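Local atomic coordinates of multisubunit Na+/H+ antiporter, A subunit (Anoxybacillus flavithermus, PDB entry 6Z16), a protein that probably exchanges sodium ions for protons across the bacterial cell membrane as the A subunit of a multisubunit Mrp-type antiporter. Residues S671-I676 with C716-P721. Residues are numbered along the deposited sequence; the frame is centred on the assembly and turned at random.
Sequences SRLTAI and CFYHLP. With PTY (phosphatidylethanolamine), chain Q.
Phe717 packs against Arg672, Leu673 and Ile676 in an apolar helix-end contact, where the start of helix 672-692 meets the last turn of helix 696-717 within the MbhD-like part of the chain. Leu673 lies over one face of the Phe717 ring, its CG 3.8 Å from the centroid in a CH-pi contact displaced toward the rim. With CG anti to the backbone N (chi1 179°), the Phe717 ring extends toward helix 672-692. Arg672 CB approaches the ring obliquely, 3.7 Å from Phe717 CE1, while Ile676 CD1 meets Phe717 CB at 3.9 Å. A type I turn from Phe717 to Leu720 brings Leu720 back toward the arginine. A bend at chi3 (-72°) turns the Arg672 guanidinium toward it, and Leu720 CD1 approaches Arg672 NE obliquely. The same turn carries His719 to a phosphatidylethanolamine, where His719 NE2 donates to the ethanolamine-side phosphate ester oxygen O11 at 3.2 Å; His719 ND1 is hydrogen-bonded to the Leu715 carbonyl, which would help fix the rotation of the imidazole. A second lipid accepts a hydrogen bond from Ser671 N. Further back along helix 696-717, Leu673 and Ile676 continue onto Leu714, and Ile676 also meets Phe713, extending the interface between the two helices.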
# COMPACT_ATOMS: atom_id res chain seq x y z
N SER A 671 3.64 22.46 55.54
CA SER A 671 2.92 21.23 55.24
C SER A 671 3.81 20.28 54.45
O SER A 671 4.88 20.64 53.96
CB SER A 671 1.64 21.53 54.47
OG SER A 671 0.93 20.33 54.18
N ARG A 672 3.35 19.04 54.33
CA ARG A 672 4.12 18.00 53.67
C ARG A 672 3.83 17.89 52.18
O ARG A 672 4.72 17.47 51.42
CB ARG A 672 3.87 16.66 54.36
CG ARG A 672 4.57 16.56 55.70
CD ARG A 672 4.38 15.23 56.37
NE ARG A 672 3.02 15.07 56.87
CZ ARG A 672 2.63 15.43 58.09
NH1 ARG A 672 3.50 15.96 58.93
NH2 ARG A 672 1.37 15.26 58.46
N LEU A 673 2.63 18.27 51.74
CA LEU A 673 2.34 18.36 50.30
C LEU A 673 3.23 19.37 49.61
O LEU A 673 3.60 19.17 48.45
CB LEU A 673 0.88 18.74 50.07
CG LEU A 673 -0.24 17.74 50.30
CD1 LEU A 673 -1.57 18.45 50.18
CD2 LEU A 673 -0.15 16.64 49.29
N THR A 674 3.57 20.46 50.30
CA THR A 674 4.46 21.46 49.73
C THR A 674 5.86 20.89 49.52
O THR A 674 6.49 21.14 48.48
CB THR A 674 4.50 22.68 50.65
OG1 THR A 674 3.16 23.11 50.91
CG2 THR A 674 5.27 23.81 50.00
N ALA A 675 6.32 20.06 50.45
CA ALA A 675 7.61 19.40 50.29
C ALA A 675 7.56 18.33 49.20
O ALA A 675 8.55 18.13 48.50
CB ALA A 675 8.06 18.79 51.61
N ILE A 676 6.42 17.66 49.04
CA ILE A 676 6.27 16.66 47.98
C ILE A 676 6.32 17.32 46.61
O ILE A 676 7.05 16.88 45.71
CB ILE A 676 4.98 15.85 48.18
CG1 ILE A 676 5.10 14.94 49.40
CG2 ILE A 676 4.65 15.02 46.96
CD1 ILE A 676 3.80 14.30 49.80
N CYS A 716 1.61 7.86 49.67
CA CYS A 716 2.04 7.78 51.06
C CYS A 716 1.48 8.92 51.92
O CYS A 716 1.34 8.74 53.14
CB CYS A 716 3.56 7.76 51.12
SG CYS A 716 4.28 7.42 52.73
N PHE A 717 1.14 10.06 51.33
CA PHE A 717 0.64 11.20 52.10
C PHE A 717 -0.78 10.96 52.61
O PHE A 717 -1.04 11.01 53.81
CB PHE A 717 0.69 12.49 51.28
CG PHE A 717 0.15 13.69 52.01
CD1 PHE A 717 0.93 14.35 52.95
CD2 PHE A 717 -1.14 14.16 51.78
CE1 PHE A 717 0.43 15.45 53.63
CE2 PHE A 717 -1.64 15.24 52.47
CZ PHE A 717 -0.85 15.89 53.39
N TYR A 718 -1.72 10.72 51.69
CA TYR A 718 -3.15 10.74 52.02
C TYR A 718 -3.61 9.59 52.89
O TYR A 718 -4.81 9.53 53.19
CB TYR A 718 -3.99 10.77 50.74
CG TYR A 718 -3.98 12.09 50.02
CD1 TYR A 718 -4.77 13.14 50.46
CD2 TYR A 718 -3.20 12.29 48.88
CE1 TYR A 718 -4.77 14.36 49.81
CE2 TYR A 718 -3.21 13.50 48.22
CZ TYR A 718 -3.99 14.53 48.69
OH TYR A 718 -4.00 15.74 48.04
N HIS A 719 -2.73 8.67 53.30
CA HIS A 719 -3.08 7.64 54.26
C HIS A 719 -2.38 7.83 55.59
O HIS A 719 -2.23 6.86 56.35
CB HIS A 719 -2.78 6.25 53.69
CG HIS A 719 -3.63 5.88 52.53
ND1 HIS A 719 -3.29 6.18 51.23
CD2 HIS A 719 -4.83 5.26 52.46
CE1 HIS A 719 -4.23 5.74 50.41
NE2 HIS A 719 -5.18 5.18 51.14
N LEU A 720 -1.92 9.04 55.88
CA LEU A 720 -1.46 9.37 57.23
C LEU A 720 -2.63 9.28 58.20
O LEU A 720 -3.76 9.62 57.84
CB LEU A 720 -0.84 10.76 57.27
CG LEU A 720 0.56 10.91 56.70
CD1 LEU A 720 0.94 12.36 56.58
CD2 LEU A 720 1.52 10.20 57.61
N PRO A 721 -2.40 8.81 59.43
CA PRO A 721 -3.50 8.71 60.40
C PRO A 721 -3.97 10.08 60.86
O PRO A 721 -3.18 10.99 61.09
CB PRO A 721 -2.88 7.91 61.55
CG PRO A 721 -1.42 8.13 61.42
CD PRO A 721 -1.14 8.25 59.96
C1 PTY Q . -5.35 5.24 45.47
C2 PTY Q . -7.08 1.21 48.10
C3 PTY Q . -6.25 2.44 48.51
O4 PTY Q . -3.95 5.37 45.14
C5 PTY Q . -7.00 5.82 47.25
C6 PTY Q . -5.58 5.94 46.78
O7 PTY Q . -5.26 7.36 46.61
C8 PTY Q . -4.09 7.79 47.10
O10 PTY Q . -3.32 7.10 47.70
C11 PTY Q . -3.88 9.25 46.80
C12 PTY Q . -3.67 9.59 45.33
C13 PTY Q . -2.38 9.03 44.77
C14 PTY Q . -1.78 9.88 43.66
C15 PTY Q . -2.63 9.96 42.41
C16 PTY Q . -2.64 11.34 41.77
C17 PTY Q . -1.28 11.86 41.33
C18 PTY Q . -0.71 11.16 40.11
C19 PTY Q . 0.14 12.06 39.23
C20 PTY Q . 1.29 12.73 39.96
C21 PTY Q . 2.14 13.63 39.08
C22 PTY Q . 1.38 14.82 38.52
C30 PTY Q . -3.43 4.48 44.29
C31 PTY Q . -1.95 4.69 44.13
O30 PTY Q . -4.07 3.62 43.74
C32 PTY Q . -1.43 4.44 42.72
C33 PTY Q . -1.68 5.61 41.79
C34 PTY Q . -1.05 5.47 40.42
C35 PTY Q . -1.16 6.72 39.58
C36 PTY Q . -0.23 6.76 38.38
C37 PTY Q . -0.03 8.16 37.85
C38 PTY Q . 0.84 8.25 36.61
C39 PTY Q . 2.22 7.65 36.76
C40 PTY Q . 3.18 8.10 35.68
C41 PTY Q . 2.73 7.76 34.27
C42 PTY Q . 2.70 6.27 34.00
C43 PTY Q . 4.07 5.63 34.07
C44 PTY Q . 4.00 4.13 34.14
P1 PTY Q . -7.93 4.36 49.35
O11 PTY Q . -6.97 3.11 49.57
O12 PTY Q . -8.96 3.94 48.32
O13 PTY Q . -8.50 4.84 50.63
O14 PTY Q . -7.00 5.49 48.66
N1 PTY Q . -8.27 1.64 47.35